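Local coordinates for protein outer membrane porin F (Pseudomonas aeruginosa, PDB 4RLC) that forms an eight-stranded beta-barrel in the outer membrane and probably lets small molecules cross it, at residues F51-Y65 / G81-P95. Numbering follows the deposited sequence.
Sequences FLTDDVELALSYGEY and GNLTSLDAIYHFGTP. With C8E ((hydroxyethyloxy)tri(ethyloxy)octane), chain B; C8E ((hydroxyethyloxy)tri(ethyloxy)octane), chain C; C8E ((hydroxyethyloxy)tri(ethyloxy)octane), chain D.
His91 and Asp55 join the two neighbouring strands at one end of their ladder through a doubly gripped carbonyl. Asp55 O accepts from His91 N at 2.8 Å and from His91 ND1 at 3.0 Å, the two donors arriving from opposite faces of the carbonyl plane. With CG beside its backbone N (chi1 -61°), the imidazole turns ND1 back to that oxygen, which lies at the ring edge. The other ring nitrogen, NE2, is hydrogen-bonded to Lys135, on strand 120-137. The same lysine forms a salt bridge with Glu57, whose OE1 sits in the imidazole plane, 3.2 Å from His91 CE1; the carboxylate is nearly coplanar with the ring. Phe51 CE2 lies over one imidazole face, the two rings meeting obliquely with their planes at 38°, while Glu57 CB rests over the centre of the phenyl ring.

Further along, Glu57, Ala59, Ser61 and Gly63 exchange paired backbone hydrogen bonds with Ile89, Asp87, Ser85 and Leu83. On the face bearing these residues, one water bridges Ala59 O, Ser61 OG and Asp87 OD2, while Asp87 OD1 is hydrogen-bonded to Asn129. The other face is largely apolar and aromatic: Leu58 CD2 touches Ala88 CB at 4.1 Å, and detergent chains lie against Leu60 and Tyr62. CG anti to the backbone N (chi1 178°) carries the Tyr62 ring across to the second strand, with Thr84 OG1 at its edge and OH 3.2 Å from Asn82 CB. Its hydroxyl donates to the anti lone pair of Glu64 OE2. A largely polar inner face with charged groups and an apolar outer face, here contacted by detergent, on adjacent antiparallel strands is characteristic of outer-membrane beta-barrels, in this protein one of eight strands.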
ATOM      1  N   PHE A  51     -10.241  10.342   3.412  1.00 19.21           N
ATOM      2  CA  PHE A  51      -9.739  11.164   4.500  1.00 19.84           C
ATOM      3  C   PHE A  51     -10.740  11.377   5.626  1.00 21.49           C
ATOM      4  O   PHE A  51     -11.704  12.179   5.500  1.00 22.28           O
ATOM      5  CB  PHE A  51      -9.204  12.470   3.970  1.00 19.38           C
ATOM      6  CG  PHE A  51      -7.786  12.352   3.455  1.00 19.11           C
ATOM      7  CD1 PHE A  51      -7.509  11.831   2.177  1.00 21.12           C
ATOM      8  CD2 PHE A  51      -6.742  12.671   4.248  1.00 21.08           C
ATOM      9  CE1 PHE A  51      -6.221  11.701   1.703  1.00 22.49           C
ATOM     10  CE2 PHE A  51      -5.445  12.523   3.789  1.00 21.32           C
ATOM     11  CZ  PHE A  51      -5.194  12.043   2.522  1.00 21.36           C
ATOM     12  N   LEU A  52     -10.506  10.646   6.717  1.00 21.69           N
ATOM     13  CA  LEU A  52     -11.369  10.774   7.936  1.00 23.65           C
ATOM     14  C   LEU A  52     -11.171  12.141   8.552  1.00 24.45           C
ATOM     15  O   LEU A  52     -12.162  12.742   9.014  1.00 24.84           O
ATOM     16  CB  LEU A  52     -11.068   9.728   8.906  1.00 25.95           C
ATOM     17  CG  LEU A  52     -11.292   8.294   8.537  1.00 29.83           C
ATOM     18  CD1 LEU A  52     -10.890   7.461   9.746  1.00 34.62           C
ATOM     19  CD2 LEU A  52     -12.762   8.038   8.235  1.00 34.25           C
ATOM     20  N   THR A  53      -9.931  12.680   8.526  1.00 22.10           N
ATOM     21  CA  THR A  53      -9.666  14.013   8.931  1.00 22.13           C
ATOM     22  C   THR A  53      -8.727  14.658   7.883  1.00 22.40           C
ATOM     23  O   THR A  53      -8.455  14.049   6.834  1.00 21.38           O
ATOM     24  CB  THR A  53      -8.945  14.029  10.319  1.00 23.21           C
ATOM     25  OG1 THR A  53      -7.575  13.540  10.157  1.00 21.23           O
ATOM     26  CG2 THR A  53      -9.670  13.203  11.364  1.00 23.81           C
ATOM     27  N   ASP A  54      -8.188  15.848   8.169  1.00 22.07           N
ATOM     28  CA  ASP A  54      -7.176  16.426   7.249  1.00 23.50           C
ATOM     29  C   ASP A  54      -5.904  15.576   7.175  1.00 22.72           C
ATOM     30  O   ASP A  54      -5.164  15.695   6.189  1.00 22.74           O
ATOM     31  CB  ASP A  54      -6.773  17.839   7.635  1.00 25.86           C
ATOM     32  CG  ASP A  54      -7.833  18.902   7.318  1.00 29.98           C
ATOM     33  OD1 ASP A  54      -8.875  18.648   6.652  1.00 30.32           O
ATOM     34  OD2 ASP A  54      -7.571  20.051   7.764  1.00 32.12           O
ATOM     35  N   ASP A  55      -5.658  14.745   8.186  1.00 22.05           N
ATOM     36  CA  ASP A  55      -4.412  14.019   8.260  1.00 22.18           C
ATOM     37  C   ASP A  55      -4.533  12.515   8.175  1.00 21.22           C
ATOM     38  O   ASP A  55      -3.582  11.869   7.784  1.00 21.35           O
ATOM     39  CB  ASP A  55      -3.678  14.340   9.590  1.00 22.84           C
ATOM     40  CG  ASP A  55      -3.429  15.835   9.823  1.00 24.33           C
ATOM     41  OD1 ASP A  55      -3.185  16.533   8.838  1.00 25.83           O
ATOM     42  OD2 ASP A  55      -3.398  16.238  11.035  1.00 24.95           O
ATOM     43  N   VAL A  56      -5.718  11.942   8.552  1.00 20.53           N
ATOM     44  CA  VAL A  56      -5.878  10.517   8.659  1.00 20.13           C
ATOM     45  C   VAL A  56      -6.682   9.993   7.479  1.00 20.00           C
ATOM     46  O   VAL A  56      -7.831  10.454   7.247  1.00 20.03           O
ATOM     47  CB  VAL A  56      -6.623  10.163   9.941  1.00 21.44           C
ATOM     48  CG1 VAL A  56      -6.824   8.655  10.025  1.00 21.62           C
ATOM     49  CG2 VAL A  56      -5.833  10.677  11.127  1.00 23.15           C
ATOM     50  N   GLU A  57      -6.106   9.026   6.774  1.00 20.15           N
ATOM     51  CA  GLU A  57      -6.741   8.422   5.643  1.00 20.95           C
ATOM     52  C   GLU A  57      -6.899   6.906   5.930  1.00 20.38           C
ATOM     53  O   GLU A  57      -5.980   6.249   6.496  1.00 20.83           O
ATOM     54  CB  GLU A  57      -5.871   8.622   4.429  1.00 22.01           C
ATOM     55  CG  GLU A  57      -6.334   7.960   3.129  1.00 23.23           C
ATOM     56  CD  GLU A  57      -5.315   7.977   1.995  1.00 26.23           C
ATOM     57  OE1 GLU A  57      -4.126   8.406   2.138  1.00 23.92           O
ATOM     58  OE2 GLU A  57      -5.736   7.458   0.890  1.00 30.83           O
ATOM     59  N   LEU A  58      -8.062   6.362   5.570  0.50 19.54           N
ATOM     60  CA  LEU A  58      -8.280   4.938   5.562  0.50 20.19           C
ATOM     61  C   LEU A  58      -8.188   4.489   4.096  0.50 19.62           C
ATOM     62  O   LEU A  58      -8.761   5.138   3.223  0.50 18.86           O
ATOM     63  CB  LEU A  58      -9.678   4.617   6.104  0.50 22.28           C
ATOM     64  CG  LEU A  58      -9.926   4.988   7.550  0.50 24.12           C
ATOM     65  CD1 LEU A  58     -11.234   4.356   8.014  0.50 25.61           C
ATOM     66  CD2 LEU A  58      -8.757   4.540   8.411  0.50 23.95           C
ATOM     67  N   ALA A  59      -7.428   3.431   3.808  1.00 19.24           N
ATOM     68  CA  ALA A  59      -7.263   2.995   2.403  1.00 18.61           C
ATOM     69  C   ALA A  59      -7.398   1.502   2.321  1.00 20.16           C
ATOM     70  O   ALA A  59      -6.849   0.722   3.141  1.00 20.22           O
ATOM     71  CB  ALA A  59      -5.882   3.437   1.870  1.00 18.93           C
ATOM     72  N   LEU A  60      -8.089   1.095   1.280  1.00 19.14           N
ATOM     73  CA  LEU A  60      -8.235  -0.272   0.854  1.00 19.96           C
ATOM     74  C   LEU A  60      -7.408  -0.448  -0.437  1.00 20.62           C
ATOM     75  O   LEU A  60      -7.547   0.294  -1.435  1.00 20.00           O
ATOM     76  CB  LEU A  60      -9.767  -0.497   0.554  1.00 22.10           C
ATOM     77  CG  LEU A  60     -10.115  -1.870   0.009  1.00 26.51           C
ATOM     78  CD1 LEU A  60      -9.862  -2.956   1.042  1.00 29.17           C
ATOM     79  CD2 LEU A  60     -11.629  -1.864  -0.419  1.00 31.94           C
ATOM     80  N   SER A  61      -6.533  -1.439  -0.430  1.00 19.75           N
ATOM     81  CA  SER A  61      -5.614  -1.701  -1.525  1.00 20.88           C
ATOM     82  C   SER A  61      -5.740  -3.103  -2.013  1.00 22.03           C
ATOM     83  O   SER A  61      -6.036  -4.052  -1.245  1.00 22.56           O
ATOM     84  CB  SER A  61      -4.142  -1.547  -0.997  1.00 23.50           C
ATOM     85  OG  SER A  61      -3.967  -0.256  -0.603  1.00 35.05           O
ATOM     86  N   TYR A  62      -5.480  -3.304  -3.299  1.00 19.63           N
ATOM     87  CA  TYR A  62      -5.385  -4.617  -3.861  1.00 19.24           C
ATOM     88  C   TYR A  62      -4.211  -4.684  -4.817  1.00 19.19           C
ATOM     89  O   TYR A  62      -4.075  -3.819  -5.643  1.00 20.03           O
ATOM     90  CB  TYR A  62      -6.650  -4.983  -4.649  1.00 20.69           C
ATOM     91  CG  TYR A  62      -6.557  -6.347  -5.302  1.00 23.45           C
ATOM     92  CD1 TYR A  62      -6.653  -7.503  -4.536  1.00 26.28           C
ATOM     93  CD2 TYR A  62      -6.361  -6.494  -6.686  1.00 24.70           C
ATOM     94  CE1 TYR A  62      -6.569  -8.762  -5.112  1.00 27.19           C
ATOM     95  CE2 TYR A  62      -6.225  -7.743  -7.247  1.00 26.64           C
ATOM     96  CZ  TYR A  62      -6.381  -8.867  -6.470  1.00 28.44           C
ATOM     97  OH  TYR A  62      -6.258 -10.108  -7.027  1.00 33.37           O
ATOM     98  N   GLY A  63      -3.457  -5.761  -4.772  1.00 18.44           N
ATOM     99  CA  GLY A  63      -2.282  -5.916  -5.618  1.00 19.32           C
ATOM    100  C   GLY A  63      -2.075  -7.355  -6.013  1.00 19.76           C
ATOM    101  O   GLY A  63      -2.550  -8.279  -5.302  1.00 21.27           O
ATOM    102  N   GLU A  64      -1.443  -7.554  -7.157  1.00 19.37           N
ATOM    103  CA  GLU A  64      -1.085  -8.867  -7.658  1.00 19.71           C
ATOM    104  C   GLU A  64       0.436  -9.007  -7.725  1.00 22.98           C
ATOM    105  O   GLU A  64       1.109  -8.072  -8.142  1.00 21.56           O
ATOM    106  CB  GLU A  64      -1.726  -9.125  -9.048  1.00 25.48           C
ATOM    107  CG  GLU A  64      -3.242  -9.333  -8.839  1.00 30.03           C
ATOM    108  CD  GLU A  64      -4.062  -9.688 -10.086  1.00 39.85           C
ATOM    109  OE1 GLU A  64      -3.471  -9.691 -11.194  1.00 42.17           O
ATOM    110  OE2 GLU A  64      -5.335  -9.925  -9.933  1.00 44.78           O
ATOM    111  N   TYR A  65       0.914 -10.209  -7.390  1.00 22.90           N
ATOM    112  CA  TYR A  65       2.343 -10.513  -7.424  1.00 27.08           C
ATOM    113  C   TYR A  65       2.767 -10.913  -8.854  1.00 32.13           C
ATOM    114  O   TYR A  65       2.060 -11.688  -9.510  1.00 34.39           O
ATOM    115  CB  TYR A  65       2.653 -11.617  -6.433  1.00 30.60           C
ATOM    116  CG  TYR A  65       2.560 -11.236  -5.009  1.00 29.32           C
ATOM    117  CD1 TYR A  65       3.536 -10.460  -4.409  1.00 34.19           C
ATOM    118  CD2 TYR A  65       1.508 -11.675  -4.220  1.00 32.46           C
ATOM    119  CE1 TYR A  65       3.467 -10.098  -3.064  1.00 34.69           C
ATOM    120  CE2 TYR A  65       1.425 -11.323  -2.874  1.00 32.88           C
ATOM    121  CZ  TYR A  65       2.417 -10.540  -2.288  1.00 33.48           C
ATOM    122  OH  TYR A  65       2.342 -10.156  -0.941  1.00 34.30           O
ATOM    123  N   GLY A  81      -0.317 -14.701  -7.089  1.00 28.68           N
ATOM    124  CA  GLY A  81      -1.153 -14.402  -5.964  1.00 29.25           C
ATOM    125  C   GLY A  81      -1.471 -12.959  -5.813  1.00 25.23           C
ATOM    126  O   GLY A  81      -1.231 -12.135  -6.722  1.00 22.68           O
ATOM    127  N   ASN A  82      -2.017 -12.644  -4.654  1.00 23.99           N
ATOM    128  CA  ASN A  82      -2.527 -11.292  -4.465  1.00 21.93           C
ATOM    129  C   ASN A  82      -2.528 -10.929  -3.008  1.00 23.20           C
ATOM    130  O   ASN A  82      -2.295 -11.791  -2.129  1.00 24.25           O
ATOM    131  CB  ASN A  82      -3.900 -11.135  -5.085  1.00 25.90           C
ATOM    132  CG  ASN A  82      -4.887 -12.138  -4.540  1.00 30.37           C
ATOM    133  OD1 ASN A  82      -5.182 -12.137  -3.352  1.00 33.43           O
ATOM    134  ND2 ASN A  82      -5.293 -13.090  -5.372  1.00 36.96           N
ATOM    135  N   LEU A  83      -2.666  -9.643  -2.788  1.00 21.75           N
ATOM    136  CA  LEU A  83      -2.645  -9.076  -1.454  1.00 23.70           C
ATOM    137  C   LEU A  83      -3.726  -8.005  -1.331  1.00 25.29           C
ATOM    138  O   LEU A  83      -3.720  -7.032  -2.129  1.00 24.75           O
ATOM    139  CB  LEU A  83      -1.261  -8.489  -1.188  1.00 26.90           C
ATOM    140  CG  LEU A  83      -0.964  -7.917   0.197  1.00 29.88           C
ATOM    141  CD1 LEU A  83      -0.703  -9.087   1.095  1.00 32.05           C
ATOM    142  CD2 LEU A  83       0.275  -7.036   0.213  1.00 36.06           C
ATOM    143  N   THR A  84      -4.606  -8.122  -0.340  1.00 23.72           N
ATOM    144  CA  THR A  84      -5.631  -7.128  -0.094  1.00 22.83           C
ATOM    145  C   THR A  84      -5.347  -6.498   1.237  1.00 22.51           C
ATOM    146  O   THR A  84      -5.139  -7.235   2.202  1.00 22.92           O
ATOM    147  CB  THR A  84      -6.973  -7.794  -0.061  1.00 27.40           C
ATOM    148  OG1 THR A  84      -7.122  -8.617  -1.239  1.00 30.14           O
ATOM    149  CG2 THR A  84      -8.055  -6.747   0.094  1.00 29.37           C
ATOM    150  N   SER A  85      -5.394  -5.175   1.346  1.00 22.31           N
ATOM    151  CA  SER A  85      -4.952  -4.563   2.576  1.00 23.13           C
ATOM    152  C   SER A  85      -5.847  -3.404   2.995  1.00 21.46           C
ATOM    153  O   SER A  85      -6.428  -2.714   2.142  1.00 21.79           O
ATOM    154  CB  SER A  85      -3.534  -4.060   2.330  1.00 27.34           C
ATOM    155  OG  SER A  85      -2.969  -3.564   3.482  1.00 33.22           O
ATOM    156  N   LEU A  86      -6.028  -3.250   4.286  1.00 20.07           N
ATOM    157  CA  LEU A  86      -6.723  -2.104   4.847  1.00 21.06           C
ATOM    158  C   LEU A  86      -5.736  -1.456   5.774  1.00 19.93           C
ATOM    159  O   LEU A  86      -5.278  -2.075   6.791  1.00 19.25           O
ATOM    160  CB  LEU A  86      -8.001  -2.509   5.639  1.00 24.83           C
ATOM    161  CG  LEU A  86      -8.900  -1.360   6.169  1.00 28.39           C
ATOM    162  CD1 LEU A  86      -9.489  -0.511   5.065  1.00 30.50           C
ATOM    163  CD2 LEU A  86     -10.074  -1.937   6.952  1.00 34.91           C
ATOM    164  N   ASP A  87      -5.488  -0.170   5.503  1.00 19.92           N
ATOM    165  CA  ASP A  87      -4.446   0.564   6.252  1.00 19.60           C
ATOM    166  C   ASP A  87      -4.969   1.916   6.695  1.00 19.80           C
ATOM    167  O   ASP A  87      -5.761   2.554   6.032  1.00 20.46           O
ATOM    168  CB  ASP A  87      -3.180   0.761   5.410  1.00 22.16           C
ATOM    169  CG  ASP A  87      -2.532  -0.560   5.034  1.00 25.93           C
ATOM    170  OD1 ASP A  87      -1.699  -1.082   5.820  1.00 28.76           O
ATOM    171  OD2 ASP A  87      -2.898  -1.107   3.929  1.00 28.21           O
ATOM    172  N   ALA A  88      -4.490   2.349   7.878  1.00 18.85           N
ATOM    173  CA  ALA A  88      -4.645   3.711   8.335  1.00 19.64           C
ATOM    174  C   ALA A  88      -3.383   4.478   8.142  1.00 20.14           C
ATOM    175  O   ALA A  88      -2.293   4.032   8.619  1.00 20.71           O
ATOM    176  CB  ALA A  88      -4.996   3.693   9.799  1.00 21.11           C
ATOM    177  N   ILE A  89      -3.488   5.659   7.532  1.00 19.93           N
ATOM    178  CA  ILE A  89      -2.309   6.430   7.158  1.00 20.74           C
ATOM    179  C   ILE A  89      -2.387   7.825   7.799  1.00 19.88           C
ATOM    180  O   ILE A  89      -3.417   8.503   7.723  1.00 23.58           O
ATOM    181  CB  ILE A  89      -2.273   6.567   5.633  1.00 20.90           C
ATOM    182  CG1 ILE A  89      -2.140   5.184   5.006  1.00 23.12           C
ATOM    183  CG2 ILE A  89      -1.064   7.414   5.255  1.00 21.83           C
ATOM    184  CD1 ILE A  89      -3.482   4.644   4.585  1.00 31.88           C
ATOM    185  N   TYR A  90      -1.358   8.172   8.569  1.00 18.14           N
ATOM    186  CA  TYR A  90      -1.274   9.461   9.152  1.00 18.69           C
ATOM    187  C   TYR A  90      -0.324  10.311   8.324  1.00 18.38           C
ATOM    188  O   TYR A  90       0.865   9.947   8.210  1.00 18.64           O
ATOM    189  CB  TYR A  90      -0.728   9.383  10.634  1.00 20.22           C
ATOM    190  CG  TYR A  90      -0.637  10.793  11.211  1.00 21.42           C
ATOM    191  CD1 TYR A  90      -1.770  11.471  11.636  1.00 23.16           C
ATOM    192  CD2 TYR A  90       0.548  11.472  11.198  1.00 25.04           C
ATOM    193  CE1 TYR A  90      -1.699  12.742  12.104  1.00 23.57           C
ATOM    194  CE2 TYR A  90       0.645  12.767  11.645  1.00 27.00           C
ATOM    195  CZ  TYR A  90      -0.459  13.399  12.127  1.00 26.32           C
ATOM    196  OH  TYR A  90      -0.304  14.683  12.535  1.00 28.75           O
ATOM    197  N   HIS A  91      -0.770  11.492   7.898  1.00 19.83           N
ATOM    198  CA  HIS A  91      -0.018  12.418   7.092  1.00 19.95           C
ATOM    199  C   HIS A  91       0.469  13.560   7.899  1.00 21.10           C
ATOM    200  O   HIS A  91      -0.257  14.279   8.552  1.00 21.09           O
ATOM    201  CB  HIS A  91      -0.809  12.995   5.924  1.00 21.60           C
ATOM    202  CG  HIS A  91      -1.281  11.972   4.940  1.00 20.34           C
ATOM    203  ND1 HIS A  91      -2.337  11.109   5.172  1.00 21.55           N
ATOM    204  CD2 HIS A  91      -0.880  11.723   3.668  1.00 21.24           C
ATOM    205  CE1 HIS A  91      -2.574  10.378   4.097  1.00 20.58           C
ATOM    206  NE2 HIS A  91      -1.696  10.722   3.175  1.00 20.45           N
ATOM    207  N   PHE A  92       1.793  13.728   7.838  1.00 20.37           N
ATOM    208  CA  PHE A  92       2.405  14.918   8.291  1.00 23.73           C
ATOM    209  C   PHE A  92       2.266  16.068   7.300  1.00 24.38           C
ATOM    210  O   PHE A  92       1.662  15.891   6.186  1.00 22.72           O
ATOM    211  CB  PHE A  92       3.875  14.647   8.639  1.00 23.93           C
ATOM    212  CG  PHE A  92       4.046  13.672   9.751  1.00 24.96           C
ATOM    213  CD1 PHE A  92       4.016  12.316   9.529  1.00 26.81           C
ATOM    214  CD2 PHE A  92       4.216  14.126  11.063  1.00 27.42           C
ATOM    215  CE1 PHE A  92       4.124  11.414  10.597  1.00 28.85           C
ATOM    216  CE2 PHE A  92       4.383  13.229  12.109  1.00 29.36           C
ATOM    217  CZ  PHE A  92       4.343  11.884  11.864  1.00 30.69           C
ATOM    218  N   GLY A  93       2.707  17.243   7.688  1.00 26.43           N
ATOM    219  CA  GLY A  93       2.508  18.406   6.779  1.00 27.88           C
ATOM    220  C   GLY A  93       1.021  18.774   6.748  1.00 27.77           C
ATOM    221  O   GLY A  93       0.231  18.332   7.624  1.00 26.10           O
ATOM    222  N   THR A  94       0.634  19.504   5.708  1.00 26.65           N
ATOM    223  CA  THR A  94      -0.737  19.990   5.635  1.00 28.16           C
ATOM    224  C   THR A  94      -1.272  19.733   4.277  1.00 25.18           C
ATOM    225  O   THR A  94      -0.491  19.605   3.307  1.00 26.69           O
ATOM    226  CB  THR A  94      -0.820  21.517   5.914  1.00 31.83           C
ATOM    227  OG1 THR A  94       0.056  22.185   5.012  1.00 32.77           O
ATOM    228  CG2 THR A  94      -0.431  21.846   7.337  1.00 33.71           C
ATOM    229  N   PRO A  95      -2.606  19.652   4.169  1.00 24.80           N
ATOM    230  CA  PRO A  95      -3.168  19.457   2.851  1.00 24.19           C
ATOM    231  C   PRO A  95      -2.821  20.631   1.920  1.00 26.18           C
ATOM    232  O   PRO A  95      -2.719  21.795   2.393  1.00 26.99           O
ATOM    233  CB  PRO A  95      -4.694  19.417   3.093  1.00 25.32           C
ATOM    234  CG  PRO A  95      -4.909  19.304   4.587  1.00 26.59           C
ATOM    235  CD  PRO A  95      -3.627  19.655   5.265  1.00 26.65           C
TER
HETATM  236  C1  C8E B 201      11.430   6.256   1.119  1.00 44.82           C
HETATM  237  C2  C8E B 201      11.035   7.411   2.020  1.00 46.07           C
HETATM  238  C3  C8E B 201      10.801   7.061   3.482  1.00 46.19           C
HETATM  239  C4  C8E B 201      10.254   8.285   4.190  1.00 43.34           C
HETATM  240  C5  C8E B 201      10.134   8.256   5.701  1.00 46.55           C
HETATM  241  C6  C8E B 201       9.360   9.489   6.165  1.00 42.01           C
HETATM  242  C7  C8E B 201       8.594   9.350   7.483  1.00 47.57           C
HETATM  243  C8  C8E B 201       7.937  10.684   7.850  1.00 46.79           C
HETATM  244  O9  C8E B 201       7.518  10.793   9.221  1.00 46.81           O
HETATM  245  C10 C8E B 201       7.638  12.049   9.946  1.00 39.49           C
HETATM  246  C11 C8E B 201       7.679  13.386   9.210  1.00 39.23           C
HETATM  247  O12 C8E B 201       7.946  14.315  10.263  1.00 41.31           O
HETATM  248  C13 C8E B 201       7.727  15.715  10.116  1.00 41.32           C
HETATM  249  C14 C8E B 201       8.407  16.310   8.909  1.00 45.44           C
HETATM  250  O15 C8E B 201       7.352  16.298   7.933  1.00 47.75           O
HETATM  251  C1  C8E C 202     -10.125  -7.278  -3.900  1.00 55.49           C
HETATM  252  C2  C8E C 202     -10.603  -6.043  -3.175  1.00 52.28           C
HETATM  253  C3  C8E C 202     -10.521  -4.760  -4.011  1.00 52.89           C
HETATM  254  C4  C8E C 202     -10.008  -3.642  -3.117  1.00 47.95           C
HETATM  255  C5  C8E C 202      -9.952  -2.260  -3.753  1.00 48.40           C
HETATM  256  C6  C8E C 202      -9.289  -2.162  -5.105  1.00 46.98           C
HETATM  257  C7  C8E C 202      -8.973  -0.699  -5.386  1.00 46.02           C
HETATM  258  C8  C8E C 202      -8.422  -0.423  -6.781  1.00 46.17           C
HETATM  259  O9  C8E C 202      -8.759   0.936  -7.131  1.00 57.59           O
HETATM  260  C10 C8E C 202      -7.804   1.722  -7.867  1.00 61.92           C
HETATM  261  C11 C8E C 202      -7.939   1.558  -9.383  1.00 62.86           C
HETATM  262  O12 C8E C 202      -7.179   2.546 -10.122  1.00 64.47           O
HETATM  263  C13 C8E C 202      -5.788   2.260 -10.291  1.00 55.63           C
HETATM  264  C14 C8E C 202      -5.560   1.196 -11.361  1.00 58.47           C
HETATM  265  O15 C8E C 202      -4.582   0.255 -10.909  1.00 58.36           O
HETATM  266  C16 C8E C 202      -4.037  -0.590 -11.916  1.00 48.69           C
HETATM  267  C17 C8E C 202      -2.577  -0.773 -11.592  1.00 44.56           C
HETATM  268  O18 C8E C 202      -2.127  -2.040 -12.027  1.00 50.67           O
HETATM  269  C1  C8E D 203     -15.162  -1.951   2.314  1.00 72.62           C
HETATM  270  C2  C8E D 203     -14.440  -3.094   3.005  1.00 70.69           C
HETATM  271  C3  C8E D 203     -14.772  -4.443   2.370  1.00 68.22           C
HETATM  272  C4  C8E D 203     -13.736  -4.867   1.330  1.00 69.77           C
HETATM  273  C5  C8E D 203     -12.929  -6.090   1.778  1.00 71.56           C
HETATM  274  C6  C8E D 203     -11.901  -5.744   2.865  1.00 68.82           C
HETATM  275  C7  C8E D 203     -11.283  -6.988   3.503  1.00 60.84           C
HETATM  276  C8  C8E D 203      -9.787  -7.095   3.255  1.00 56.29           C
HETATM  277  O9  C8E D 203      -9.051  -6.464   4.299  1.00 51.14           O
HETATM  278  C10 C8E D 203      -7.762  -7.035   4.581  1.00 42.51           C
HETATM  279  C11 C8E D 203      -7.640  -7.571   6.005  1.00 39.14           C
HETATM  280  O12 C8E D 203      -7.944  -8.951   6.062  1.00 43.19           O
HETATM  281  C13 C8E D 203      -7.378  -9.662   7.160  1.00 50.11           C
HETATM  282  C14 C8E D 203      -7.914 -11.095   7.205  1.00 52.70           C
HETATM  283  O   HOH W   1      -2.776  19.087   8.645  1.00 26.32           O
HETATM  284  O   HOH W   2      -4.290  -0.266   1.949  1.00 25.17           O
HETATM  285  O   HOH W   3      -0.103 -13.182  -9.592  1.00 34.35           O